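Local atomic coordinates of GTPase activator-like protein (Chaetomium thermophilum, PDB entry 5HIU), a protein that is the fungal TSC2 (tuberin), probably a GTPase-activating protein, present here as its N-terminal, all-helical part. Residues 102-107 with 136-141; 117-122 with 184-189; 80-85 with 112-117; 190-195 with 234-239; 206-211 with 245-250. All coordinates share one frame; numbering follows the deposited sequence.

Contact 1. Residues 102-107 with 136-141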
# COMPACT_ATOMS: atom_id res chain seq x y z
N TYR A 102 13.03 27.26 -8.71
CA TYR A 102 13.46 26.57 -7.53
C TYR A 102 13.28 25.06 -7.71
O TYR A 102 14.19 24.27 -7.47
CB TYR A 102 12.72 27.10 -6.31
CG TYR A 102 12.86 28.62 -6.10
CD1 TYR A 102 13.91 29.34 -6.66
CD2 TYR A 102 11.95 29.31 -5.31
CE1 TYR A 102 14.01 30.70 -6.46
CE2 TYR A 102 12.06 30.66 -5.10
CZ TYR A 102 13.09 31.35 -5.68
OH TYR A 102 13.20 32.69 -5.46
N PHE A 103 12.12 24.64 -8.19
CA PHE A 103 11.90 23.21 -8.38
C PHE A 103 12.97 22.57 -9.29
O PHE A 103 13.49 21.51 -8.99
CB PHE A 103 10.49 22.98 -8.93
CG PHE A 103 10.22 21.56 -9.31
CD1 PHE A 103 9.75 20.66 -8.37
CD2 PHE A 103 10.42 21.13 -10.61
CE1 PHE A 103 9.48 19.34 -8.73
CE2 PHE A 103 10.15 19.82 -10.97
CZ PHE A 103 9.68 18.92 -10.03
N HIS A 104 13.31 23.20 -10.39
CA HIS A 104 14.27 22.59 -11.30
C HIS A 104 15.68 22.61 -10.78
O HIS A 104 16.45 21.68 -11.04
CB HIS A 104 14.16 23.24 -12.66
CG HIS A 104 12.86 22.94 -13.33
ND1 HIS A 104 11.88 23.88 -13.51
CD2 HIS A 104 12.37 21.78 -13.81
CE1 HIS A 104 10.83 23.32 -14.09
NE2 HIS A 104 11.11 22.04 -14.29
N THR A 105 16.01 23.65 -10.01
CA THR A 105 17.28 23.70 -9.31
C THR A 105 17.37 22.57 -8.28
O THR A 105 18.35 21.83 -8.24
CB THR A 105 17.42 25.05 -8.57
OG1 THR A 105 17.41 26.12 -9.50
CG2 THR A 105 18.69 25.11 -7.74
N LEU A 106 16.35 22.44 -7.44
CA LEU A 106 16.44 21.48 -6.35
C LEU A 106 16.25 20.02 -6.77
O LEU A 106 16.71 19.14 -6.07
CB LEU A 106 15.46 21.84 -5.24
CG LEU A 106 13.99 21.43 -5.42
CD1 LEU A 106 13.70 19.99 -5.00
CD2 LEU A 106 13.11 22.40 -4.63
N THR A 107 15.61 19.75 -7.90
CA THR A 107 15.21 18.39 -8.25
C THR A 107 16.13 17.71 -9.23
O THR A 107 16.12 16.48 -9.31
CB THR A 107 13.82 18.35 -8.89
OG1 THR A 107 13.77 19.29 -9.97
CG2 THR A 107 12.80 18.72 -7.89
N TYR A 136 3.26 21.93 -11.34
CA TYR A 136 2.04 21.13 -11.46
C TYR A 136 2.26 19.80 -12.17
O TYR A 136 1.95 18.73 -11.64
CB TYR A 136 1.00 21.92 -12.25
CG TYR A 136 0.45 23.13 -11.55
CD1 TYR A 136 -0.42 23.00 -10.48
CD2 TYR A 136 0.79 24.42 -11.95
CE1 TYR A 136 -0.94 24.10 -9.83
CE2 TYR A 136 0.27 25.52 -11.31
CZ TYR A 136 -0.60 25.35 -10.25
OH TYR A 136 -1.11 26.43 -9.60
N TYR A 137 2.82 19.89 -13.37
CA TYR A 137 2.89 18.74 -14.25
C TYR A 137 4.18 17.97 -14.14
O TYR A 137 4.29 16.90 -14.73
CB TYR A 137 2.59 19.19 -15.68
CG TYR A 137 1.09 19.36 -15.82
CD1 TYR A 137 0.26 18.25 -15.83
CD2 TYR A 137 0.51 20.62 -15.85
CE1 TYR A 137 -1.11 18.37 -15.90
CE2 TYR A 137 -0.87 20.76 -15.92
CZ TYR A 137 -1.67 19.62 -15.94
OH TYR A 137 -3.05 19.68 -16.02
N GLU A 138 5.14 18.48 -13.38
CA GLU A 138 6.43 17.80 -13.17
C GLU A 138 6.52 16.99 -11.88
O GLU A 138 7.38 16.12 -11.74
CB GLU A 138 7.59 18.81 -13.20
CG GLU A 138 7.82 19.50 -14.54
CD GLU A 138 7.29 20.92 -14.58
OE1 GLU A 138 6.07 21.09 -14.37
OE2 GLU A 138 8.09 21.87 -14.84
N MET A 139 5.65 17.30 -10.93
CA MET A 139 5.73 16.80 -9.59
C MET A 139 5.63 15.30 -9.47
O MET A 139 6.48 14.70 -8.83
CB MET A 139 4.61 17.41 -8.76
CG MET A 139 4.75 17.17 -7.27
SD MET A 139 6.31 17.78 -6.62
CE MET A 139 6.06 17.40 -4.90
N PHE A 140 4.60 14.69 -10.05
CA PHE A 140 4.32 13.25 -9.86
C PHE A 140 5.34 12.31 -10.52
O PHE A 140 5.75 11.31 -9.91
CB PHE A 140 2.90 12.88 -10.31
CG PHE A 140 1.86 13.19 -9.28
CD1 PHE A 140 1.63 12.32 -8.23
CD2 PHE A 140 1.16 14.37 -9.33
CE1 PHE A 140 0.69 12.62 -7.26
CE2 PHE A 140 0.22 14.68 -8.35
CZ PHE A 140 -0.02 13.80 -7.32
N PRO A 141 5.73 12.62 -11.76
CA PRO A 141 6.83 11.88 -12.36
C PRO A 141 8.11 11.96 -11.56
O PRO A 141 8.89 11.01 -11.56
CB PRO A 141 7.01 12.57 -13.71
CG PRO A 141 5.63 13.04 -14.06
CD PRO A 141 5.04 13.47 -12.75
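Glu-138 meets two neighbouring rings of helix 96-107, each with a different part of its chain. Its CB approaches the Phe-103 ring obliquely, 3.5 Å from CE2, while the carboxylate goes on to His-104. There OE2 lies at the edge of the imidazole, near its plane and 3.1 Å from NE2, with the carboxylate turned 38° from the ring. The bend of Glu-138 at chi2 (103°) swings the acid group off the line of CB and CG to reach this edge. The two rings also touch each other: Phe-103 CD2 sits 3.8 Å above the centre of the His-104 ring. The setting is an alpha-solenoid, where the end of helix 96-107 lies beside the start of helix 139-163 with helix 115-126 between them in sequence. On its other flank Phe-103 takes part in a Met-aromatic contact, Met-139 SD standing 4.1 Å from CE1 and approaching the ring obliquely. Thr-107 CG2, one turn further along the helix, rests on one face of the Phe-103 ring near the rim. Phe-135 stacks with that ring as well, and Leu-122 touches both Phe-103 and Met-139.

Contact 2. Residues 117-122 with 184-189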
# COMPACT_ATOMS: atom_id res chain seq x y z
N TYR A 117 18.55 16.49 1.58
CA TYR A 117 18.33 17.90 1.33
C TYR A 117 17.30 18.17 0.22
O TYR A 117 16.44 19.06 0.35
CB TYR A 117 19.66 18.55 0.98
CG TYR A 117 20.60 18.71 2.16
CD1 TYR A 117 20.28 19.57 3.20
CD2 TYR A 117 21.81 18.03 2.22
CE1 TYR A 117 21.12 19.74 4.27
CE2 TYR A 117 22.67 18.21 3.30
CZ TYR A 117 22.32 19.07 4.32
OH TYR A 117 23.15 19.27 5.40
N GLN A 118 17.37 17.41 -0.88
CA GLN A 118 16.41 17.57 -1.97
C GLN A 118 14.97 17.32 -1.50
O GLN A 118 14.08 18.12 -1.78
CB GLN A 118 16.68 16.58 -3.07
CG GLN A 118 18.06 16.63 -3.65
CD GLN A 118 18.07 15.99 -4.99
OE1 GLN A 118 18.35 14.82 -5.11
NE2 GLN A 118 17.71 16.75 -6.00
N LEU A 119 14.79 16.17 -0.86
CA LEU A 119 13.57 15.75 -0.17
C LEU A 119 13.01 16.89 0.65
O LEU A 119 11.88 17.29 0.46
CB LEU A 119 13.94 14.68 0.85
CG LEU A 119 13.28 13.32 1.06
CD1 LEU A 119 11.80 13.42 1.37
CD2 LEU A 119 13.48 12.40 -0.11
N VAL A 120 13.83 17.40 1.57
CA VAL A 120 13.38 18.46 2.47
C VAL A 120 13.07 19.74 1.66
O VAL A 120 12.05 20.40 1.89
CB VAL A 120 14.43 18.74 3.57
CG1 VAL A 120 14.09 20.01 4.32
CG2 VAL A 120 14.54 17.57 4.54
N ALA A 121 13.92 20.07 0.70
CA ALA A 121 13.67 21.22 -0.12
C ALA A 121 12.32 21.09 -0.76
O ALA A 121 11.48 22.00 -0.66
CB ALA A 121 14.73 21.36 -1.20
N LEU A 122 12.09 19.96 -1.41
CA LEU A 122 10.84 19.81 -2.12
C LEU A 122 9.66 19.89 -1.15
O LEU A 122 8.69 20.60 -1.38
CB LEU A 122 10.82 18.51 -2.90
CG LEU A 122 9.59 18.33 -3.80
CD1 LEU A 122 9.41 19.50 -4.77
CD2 LEU A 122 9.70 17.04 -4.57
N LEU A 184 13.33 7.28 2.87
CA LEU A 184 12.24 6.55 2.26
C LEU A 184 10.90 6.83 2.98
O LEU A 184 9.91 7.12 2.34
CB LEU A 184 12.58 5.05 2.24
CG LEU A 184 11.59 4.10 1.59
CD1 LEU A 184 11.41 4.40 0.11
CD2 LEU A 184 12.02 2.64 1.79
N SER A 185 10.89 6.78 4.30
CA SER A 185 9.66 7.13 5.01
C SER A 185 9.17 8.48 4.63
O SER A 185 8.01 8.67 4.36
CB SER A 185 9.87 7.12 6.49
OG SER A 185 10.28 5.84 6.85
N GLN A 186 10.09 9.44 4.63
CA GLN A 186 9.71 10.81 4.50
C GLN A 186 9.17 11.09 3.10
O GLN A 186 8.24 11.90 2.93
CB GLN A 186 10.89 11.70 4.80
CG GLN A 186 10.49 13.16 4.81
CD GLN A 186 11.54 14.05 5.39
OE1 GLN A 186 12.64 13.61 5.72
NE2 GLN A 186 11.21 15.33 5.52
N LEU A 187 9.73 10.38 2.12
CA LEU A 187 9.24 10.44 0.77
C LEU A 187 7.84 9.83 0.63
O LEU A 187 6.96 10.44 -0.02
CB LEU A 187 10.25 9.75 -0.16
CG LEU A 187 9.91 9.63 -1.64
CD1 LEU A 187 9.73 10.98 -2.32
CD2 LEU A 187 11.02 8.87 -2.31
N PHE A 188 7.61 8.65 1.21
CA PHE A 188 6.27 8.05 1.23
C PHE A 188 5.29 9.06 1.84
O PHE A 188 4.22 9.30 1.29
CB PHE A 188 6.21 6.78 2.11
CG PHE A 188 6.72 5.52 1.45
CD1 PHE A 188 6.20 5.08 0.26
CD2 PHE A 188 7.67 4.73 2.09
CE1 PHE A 188 6.65 3.92 -0.31
CE2 PHE A 188 8.13 3.56 1.52
CZ PHE A 188 7.63 3.16 0.32
N ALA A 189 5.66 9.63 2.97
CA ALA A 189 4.80 10.67 3.57
C ALA A 189 4.52 11.76 2.53
O ALA A 189 3.39 12.16 2.37
CB ALA A 189 5.44 11.27 4.82
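Helices 115-126 and 179-198 run side by side in the same direction, as do helices of one layer in an alpha-solenoid; their axes pass 10.5 Å apart at 24° in these segments. At that spacing the gap is bridged by long side chains, and Leu-119 does most of the bridging. Its CD1 touches the aliphatic part of Gln-186, 3.7 Å from CG, and comes almost as near the backbone, 3.8 Å from Leu-187 N. The two side chains slide past each other in opposite directions, the leucine reaching out along one flank of the glutamine as the glutamine reaches back. The other methyl, Leu-119 CD2, packs less closely, 4.2 Å from Leu-187 CB, and the two leucines cross at about a right angle. Gln-186 is stretched out, with CG anti to the backbone N (chi1 -174°) and the chain extended beyond, which carries its amide past Leu-119 to Val-120, where NE2 lies 4.1 Å from CG2. This is mere packing for the amide; its NE2 is hydrogen-bonded to Glu-123 OE1, one turn on from Val-120. Behind the pair, helix 139-163 is touched by Leu-187 at Ala-150 and by Leu-122 at Met-139 and Trp-146. Further out, Ala-121 packs on Leu-106 of helix 96-107, and Phe-188 on helix 224-240.

Contact 3. Residues 80-85 with 112-117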
# COMPACT_ATOMS: atom_id res chain seq x y z
N ALA A 80 26.23 23.56 2.71
CA ALA A 80 25.91 24.90 3.21
C ALA A 80 24.97 25.65 2.26
O ALA A 80 24.22 26.52 2.68
CB ALA A 80 27.18 25.70 3.47
N SER A 81 25.04 25.32 0.97
CA SER A 81 24.16 25.89 -0.03
C SER A 81 22.75 25.31 0.04
O SER A 81 21.77 26.04 -0.03
CB SER A 81 24.77 25.68 -1.43
OG SER A 81 24.02 26.32 -2.45
N TRP A 82 22.65 24.00 0.18
CA TRP A 82 21.35 23.34 0.32
C TRP A 82 20.57 23.90 1.48
O TRP A 82 19.37 24.10 1.40
CB TRP A 82 21.51 21.86 0.59
CG TRP A 82 21.67 21.04 -0.58
CD1 TRP A 82 22.75 20.28 -0.88
CD2 TRP A 82 20.73 20.83 -1.61
NE1 TRP A 82 22.55 19.61 -2.05
CE2 TRP A 82 21.31 19.93 -2.52
CE3 TRP A 82 19.46 21.32 -1.86
CZ2 TRP A 82 20.65 19.51 -3.67
CZ3 TRP A 82 18.80 20.91 -3.01
CH2 TRP A 82 19.40 20.01 -3.90
N GLU A 83 21.27 24.14 2.56
CA GLU A 83 20.64 24.66 3.75
C GLU A 83 20.15 26.07 3.57
O GLU A 83 19.15 26.48 4.17
CB GLU A 83 21.61 24.58 4.91
CG GLU A 83 21.96 23.14 5.18
CD GLU A 83 22.90 22.99 6.33
OE1 GLU A 83 23.93 23.72 6.36
OE2 GLU A 83 22.59 22.11 7.16
N LEU A 84 20.84 26.81 2.71
CA LEU A 84 20.47 28.17 2.43
C LEU A 84 19.27 28.15 1.49
O LEU A 84 18.38 28.98 1.63
CB LEU A 84 21.64 28.92 1.81
CG LEU A 84 21.35 30.23 1.09
CD1 LEU A 84 20.96 31.31 2.10
CD2 LEU A 84 22.56 30.65 0.29
N LEU A 85 19.28 27.21 0.54
CA LEU A 85 18.20 27.10 -0.45
C LEU A 85 16.90 26.64 0.23
O LEU A 85 15.81 27.11 -0.08
CB LEU A 85 18.59 26.16 -1.59
CG LEU A 85 19.73 26.58 -2.53
CD1 LEU A 85 19.94 25.53 -3.62
CD2 LEU A 85 19.49 27.94 -3.18
N SER A 112 24.34 11.97 -4.85
CA SER A 112 23.60 10.92 -4.16
C SER A 112 23.51 11.18 -2.66
O SER A 112 22.49 10.93 -2.04
CB SER A 112 24.26 9.57 -4.44
OG SER A 112 25.68 9.70 -4.50
N LYS A 113 24.58 11.73 -2.10
CA LYS A 113 24.65 12.03 -0.67
C LYS A 113 23.70 13.14 -0.24
O LYS A 113 23.41 13.26 0.94
CB LYS A 113 26.07 12.43 -0.29
CG LYS A 113 27.12 11.36 -0.56
CD LYS A 113 28.52 11.94 -0.40
CE LYS A 113 28.76 12.43 1.02
NZ LYS A 113 30.21 12.41 1.37
N ASP A 114 23.23 13.96 -1.19
CA ASP A 114 22.38 15.10 -0.89
C ASP A 114 20.87 14.83 -0.98
O ASP A 114 20.07 15.73 -0.84
CB ASP A 114 22.72 16.26 -1.83
CG ASP A 114 24.14 16.75 -1.67
OD1 ASP A 114 24.86 16.28 -0.78
OD2 ASP A 114 24.53 17.63 -2.46
N PHE A 115 20.47 13.59 -1.20
CA PHE A 115 19.04 13.35 -1.38
C PHE A 115 18.19 13.87 -0.20
O PHE A 115 17.07 14.35 -0.41
CB PHE A 115 18.81 11.86 -1.63
CG PHE A 115 17.39 11.51 -1.98
CD1 PHE A 115 16.86 11.87 -3.21
CD2 PHE A 115 16.59 10.82 -1.09
CE1 PHE A 115 15.57 11.54 -3.55
CE2 PHE A 115 15.30 10.48 -1.42
CZ PHE A 115 14.78 10.84 -2.65
N CYS A 116 18.69 13.78 1.02
CA CYS A 116 17.92 14.21 2.18
C CYS A 116 17.57 15.69 1.99
O CYS A 116 16.42 16.08 2.15
CB CYS A 116 18.66 13.94 3.49
SG CYS A 116 20.28 14.75 3.65
N TYR A 117 18.55 16.49 1.58
CA TYR A 117 18.33 17.90 1.33
C TYR A 117 17.30 18.17 0.22
O TYR A 117 16.44 19.06 0.35
CB TYR A 117 19.66 18.55 0.98
CG TYR A 117 20.60 18.71 2.16
CD1 TYR A 117 20.28 19.57 3.20
CD2 TYR A 117 21.81 18.03 2.22
CE1 TYR A 117 21.12 19.74 4.27
CE2 TYR A 117 22.67 18.21 3.30
CZ TYR A 117 22.32 19.07 4.32
OH TYR A 117 23.15 19.27 5.40
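Trp-82 and Tyr-117 lie with nearly parallel planes, 4° apart, where helix 75-89 of the alpha-solenoid meets the start of helix 115-126. The two rings are slid so far that they barely overlap. Each instead receives the other's CB over one face: Tyr-117 CB lies 3.8 Å from the centroid of the five-membered ring of Trp-82, and Trp-82 CB lies 4.0 Å from the centroid of the tyrosine ring. This reciprocal CH-pi packing, with Trp-82 CG only 3.6 Å from Tyr-117 CB, is the tight, buried part of the contact. Ile-69 backs Trp-82, and Ile-86 touches Tyr-117. Toward solvent the fit slackens. Glu-83, which is partly exposed like Tyr-117, sets its CG obliquely by the phenol, 3.6 Å from CE1, and the hydroxyl gives only a weak hydrogen bond, Tyr-117 OH to Glu-83 OE2 at 3.4 Å. At the buried end the polar link is firmer. The indole N-H is satisfied by Asp-114, whose OD2 also takes a salt bridge from Arg-78 NE, two polar partners that together probably keep the acid ionised. Indole and carboxylate planes stand 84° apart, and the donor, Trp-82 NE1, meets OD2 of Asp-114 at 2.8 Å from above the carboxylate plane, while OD2 itself lies at the indole edge, in the ring plane.

Contact 4. Residues 190-195 with 234-239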
# COMPACT_ATOMS: atom_id res chain seq x y z
N LEU A 190 5.55 12.19 1.79
CA LEU A 190 5.37 13.26 0.81
C LEU A 190 4.47 12.85 -0.33
O LEU A 190 3.71 13.66 -0.83
CB LEU A 190 6.71 13.71 0.23
CG LEU A 190 6.70 14.97 -0.61
CD1 LEU A 190 6.28 16.17 0.21
CD2 LEU A 190 8.08 15.21 -1.19
N VAL A 191 4.57 11.60 -0.75
CA VAL A 191 3.78 11.10 -1.86
C VAL A 191 2.31 11.02 -1.43
O VAL A 191 1.41 11.39 -2.17
CB VAL A 191 4.25 9.70 -2.30
CG1 VAL A 191 3.32 9.13 -3.33
CG2 VAL A 191 5.65 9.74 -2.85
N LYS A 192 2.08 10.52 -0.22
CA LYS A 192 0.74 10.52 0.37
C LYS A 192 0.12 11.94 0.35
O LYS A 192 -1.02 12.10 -0.05
CB LYS A 192 0.82 9.95 1.79
CG LYS A 192 -0.49 9.72 2.51
CD LYS A 192 -0.25 9.56 4.01
CE LYS A 192 -1.54 9.76 4.82
NZ LYS A 192 -1.36 9.45 6.26
N ASP A 193 0.88 12.95 0.74
CA ASP A 193 0.35 14.31 0.86
C ASP A 193 0.10 15.01 -0.48
O ASP A 193 -0.83 15.83 -0.63
CB ASP A 193 1.28 15.17 1.68
CG ASP A 193 1.36 14.69 3.12
OD1 ASP A 193 0.55 13.82 3.49
OD2 ASP A 193 2.23 15.19 3.87
N VAL A 194 0.95 14.70 -1.46
CA VAL A 194 0.81 15.29 -2.76
C VAL A 194 -0.46 14.74 -3.39
O VAL A 194 -1.20 15.48 -4.01
CB VAL A 194 2.07 15.09 -3.59
CG1 VAL A 194 1.85 15.55 -5.02
CG2 VAL A 194 3.21 15.90 -2.98
N ILE A 195 -0.73 13.46 -3.17
CA ILE A 195 -1.96 12.83 -3.64
C ILE A 195 -3.16 13.51 -3.00
O ILE A 195 -4.10 13.90 -3.68
CB ILE A 195 -1.93 11.31 -3.37
CG1 ILE A 195 -1.07 10.63 -4.45
CG2 ILE A 195 -3.33 10.72 -3.44
CD1 ILE A 195 -0.65 9.21 -4.15
N ILE A 234 -1.71 3.97 -1.12
CA ILE A 234 -2.81 3.44 -1.90
C ILE A 234 -4.13 3.90 -1.34
O ILE A 234 -5.02 4.27 -2.09
CB ILE A 234 -2.74 1.90 -2.00
CG1 ILE A 234 -1.61 1.52 -2.94
CG2 ILE A 234 -4.05 1.32 -2.53
CD1 ILE A 234 -1.13 0.11 -2.73
N GLU A 235 -4.26 3.89 -0.02
CA GLU A 235 -5.42 4.49 0.64
C GLU A 235 -5.58 5.90 0.08
O GLU A 235 -6.66 6.29 -0.29
CB GLU A 235 -5.19 4.50 2.14
CG GLU A 235 -6.31 5.02 3.03
CD GLU A 235 -5.92 5.06 4.51
OE1 GLU A 235 -4.83 4.59 4.89
OE2 GLU A 235 -6.71 5.57 5.33
N SER A 236 -4.49 6.65 -0.02
CA SER A 236 -4.58 8.00 -0.49
C SER A 236 -5.12 8.01 -1.88
O SER A 236 -6.02 8.79 -2.19
CB SER A 236 -3.22 8.67 -0.51
OG SER A 236 -3.02 9.34 0.70
N LEU A 237 -4.55 7.17 -2.74
CA LEU A 237 -4.99 7.17 -4.11
C LEU A 237 -6.49 7.02 -4.11
O LEU A 237 -7.20 7.87 -4.65
CB LEU A 237 -4.35 6.06 -4.93
CG LEU A 237 -2.96 6.39 -5.42
CD1 LEU A 237 -2.50 5.28 -6.35
CD2 LEU A 237 -2.91 7.72 -6.15
N VAL A 238 -6.97 5.96 -3.47
CA VAL A 238 -8.40 5.66 -3.54
C VAL A 238 -9.21 6.72 -2.82
O VAL A 238 -10.28 7.06 -3.26
CB VAL A 238 -8.76 4.24 -3.05
CG1 VAL A 238 -8.07 3.19 -3.92
CG2 VAL A 238 -8.38 4.02 -1.60
N THR A 239 -8.71 7.27 -1.74
CA THR A 239 -9.47 8.26 -1.02
C THR A 239 -9.57 9.54 -1.84
O THR A 239 -10.65 10.12 -1.96
CB THR A 239 -8.86 8.56 0.37
OG1 THR A 239 -8.68 7.34 1.11
CG2 THR A 239 -9.76 9.45 1.18
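The flat groups that touch between Lys-192, Ile-195 and Ser-236 are peptide units, for no aromatic ring takes part. The carbonyl of Ser-236 meets a methyl, Ile-195 CG2 lying 3.5 Å from Ser-236 O, and the carbonyl of Lys-192 accepts a weak hydrogen bond from Ser-236 OG at 3.5 Å. Around them segments 190-195 and 234-239, of alpha-solenoid helices 179-198 and 224-240, run parallel, with axes 8.9 Å apart and 3° between their directions. The small Ser-236 probably allows this: its CB sits 3.6 Å from Ile-195 CG2, and OG is pressed beside the lysine chain, 3.1 Å from Lys-192 CG. Beside it, Ile-195 CD1 meets Leu-237 CD2 at 3.4 Å, the two chains running askew. With CG1 of Ile-195 anti to the carbonyl carbon (chi1 -79°) and chi2 extended, CD1 reaches the leucine. Leu-210 and Ile-207 of helix 204-219 close on this apolar pair. With one feeble polar link amid methyl groups, the contact probably depends chiefly on close apolar packing.

Contact 5. Residues 206-211 with 245-250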
# COMPACT_ATOMS: atom_id res chain seq x y z
N VAL A 206 0.91 8.45 -15.15
CA VAL A 206 1.90 8.58 -14.07
C VAL A 206 1.42 7.78 -12.86
O VAL A 206 2.22 7.18 -12.14
CB VAL A 206 2.15 10.05 -13.67
CG1 VAL A 206 3.18 10.15 -12.55
CG2 VAL A 206 2.63 10.85 -14.88
N ILE A 207 0.11 7.76 -12.66
CA ILE A 207 -0.48 7.00 -11.58
C ILE A 207 -0.29 5.51 -11.81
O ILE A 207 0.01 4.74 -10.87
CB ILE A 207 -1.96 7.37 -11.41
CG1 ILE A 207 -2.08 8.80 -10.86
CG2 ILE A 207 -2.66 6.40 -10.47
CD1 ILE A 207 -1.37 9.03 -9.53
N ALA A 208 -0.46 5.09 -13.05
CA ALA A 208 -0.12 3.72 -13.43
C ALA A 208 1.32 3.46 -13.01
O ALA A 208 1.61 2.46 -12.34
CB ALA A 208 -0.30 3.52 -14.91
N GLY A 209 2.22 4.38 -13.33
CA GLY A 209 3.61 4.24 -12.92
C GLY A 209 3.78 4.20 -11.40
O GLY A 209 4.52 3.39 -10.83
N LEU A 210 3.09 5.10 -10.73
CA LEU A 210 3.26 5.20 -9.31
C LEU A 210 2.78 3.91 -8.65
O LEU A 210 3.50 3.34 -7.83
CB LEU A 210 2.51 6.41 -8.77
CG LEU A 210 2.49 6.50 -7.26
CD1 LEU A 210 3.88 6.46 -6.63
CD2 LEU A 210 1.76 7.78 -6.90
N ILE A 211 1.61 3.43 -9.04
CA ILE A 211 1.05 2.20 -8.50
C ILE A 211 2.01 1.04 -8.63
O ILE A 211 2.27 0.35 -7.64
CB ILE A 211 -0.29 1.85 -9.18
CG1 ILE A 211 -1.39 2.79 -8.68
CG2 ILE A 211 -0.70 0.41 -8.87
CD1 ILE A 211 -2.53 2.97 -9.67
N THR A 245 -8.58 1.04 -13.91
CA THR A 245 -9.15 -0.31 -13.92
C THR A 245 -8.10 -1.41 -14.09
O THR A 245 -8.11 -2.41 -13.36
CB THR A 245 -10.27 -0.48 -15.00
OG1 THR A 245 -9.72 -0.29 -16.31
CG2 THR A 245 -11.41 0.53 -14.78
N ASN A 246 -7.18 -1.24 -15.02
CA ASN A 246 -6.14 -2.25 -15.29
C ASN A 246 -5.10 -2.50 -14.17
O ASN A 246 -4.29 -3.42 -14.26
CB ASN A 246 -5.41 -1.91 -16.58
CG ASN A 246 -4.74 -0.55 -16.53
OD1 ASN A 246 -5.19 0.34 -15.80
ND2 ASN A 246 -3.68 -0.38 -17.29
N LYS A 247 -5.11 -1.66 -13.13
CA LYS A 247 -4.23 -1.84 -11.95
C LYS A 247 -4.90 -2.57 -10.78
O LYS A 247 -4.23 -3.00 -9.82
CB LYS A 247 -3.76 -0.47 -11.46
CG LYS A 247 -2.95 0.30 -12.49
CD LYS A 247 -1.62 -0.40 -12.73
CE LYS A 247 -1.03 -0.02 -14.06
NZ LYS A 247 -0.10 -1.09 -14.47
N LEU A 248 -6.23 -2.68 -10.86
CA LEU A 248 -7.05 -3.16 -9.76
C LEU A 248 -6.64 -4.55 -9.34
O LEU A 248 -6.35 -4.78 -8.18
CB LEU A 248 -8.53 -3.13 -10.13
CG LEU A 248 -9.55 -3.24 -8.99
CD1 LEU A 248 -9.48 -2.04 -8.06
CD2 LEU A 248 -10.96 -3.40 -9.56
N LYS A 249 -6.59 -5.49 -10.27
CA LYS A 249 -6.18 -6.84 -9.92
C LYS A 249 -4.92 -6.80 -9.06
O LYS A 249 -4.86 -7.41 -7.99
CB LYS A 249 -5.94 -7.68 -11.18
CG LYS A 249 -5.51 -9.11 -10.88
CD LYS A 249 -5.43 -9.97 -12.12
CE LYS A 249 -4.76 -11.29 -11.78
NZ LYS A 249 -4.94 -12.37 -12.79
N TYR A 250 -3.92 -6.05 -9.52
CA TYR A 250 -2.62 -6.04 -8.86
C TYR A 250 -2.71 -5.43 -7.45
O TYR A 250 -2.19 -6.01 -6.49
CB TYR A 250 -1.58 -5.34 -9.76
CG TYR A 250 -1.13 -6.15 -10.99
CD1 TYR A 250 -1.77 -7.33 -11.37
CD2 TYR A 250 -0.06 -5.71 -11.78
CE1 TYR A 250 -1.35 -8.06 -12.46
CE2 TYR A 250 0.36 -6.43 -12.89
CZ TYR A 250 -0.29 -7.60 -13.22
OH TYR A 250 0.11 -8.33 -14.30
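Lys-247 lays its aliphatic chain over Ile-211 and Ala-208, and each carbon finds a neighbour in turn. CB starts beside both ends of the isoleucine, 4.1 Å from Ile-211 CD1 and as far from Ile-211 CG2. CG then draws a little nearer to the first of these, 3.9 Å from Ile-211 CD1. The chain bends at chi2 (-68°), and past this turn CD lies by the other methyl, 4.0 Å from Ile-211 CG2, so that lysine and isoleucine pass at a slant. CE moves on to the preceding turn of the helix and comes to 3.7 Å from Ala-208 CB, where a one-carbon side chain lets it close in on the backbone, 3.9 Å from Ala-208 CA. The tip, NZ, forms a salt bridge with Asp-212 OD1, next in sequence to Ile-211, so the ammonium group is paired while the methylenes do the packing. No hydrogen bond joins the two segments. In the alpha-solenoid this links helix 204-219 to the beginning of helix 245-261. Leu-237 of the intervening helix 224-240 and Pro-244 pack on Ile-211, while Leu-210 packs on helix 139-163 and Leu-248 on helix 281-294.

In the fold
The five contacts lie along one alpha-solenoid, some interleaved in sequence, contact 3 lying farthest from the chain's centre and contact 4 nearest. Helix 115-126 serves contacts 2 and 3, which share Tyr-117, and helix 179-198 serves contacts 2 and 4. Contact 4 is the most buried and almost wholly aliphatic; the others are partly buried. Rings meet acidic side chains in contacts 1 and 3, while aliphatic chains ending in an amide or an ammonium group pack in contacts 2 and 5. Contacts 1 and 2 also meet through a probable hydrogen bond from Gln-118 NE2 to Leu-106 O. Contacts 4 and 5 join where Leu-237 packs on Ile-211, whereas contacts 3 and 5, about 33 Å apart between centres, do not touch.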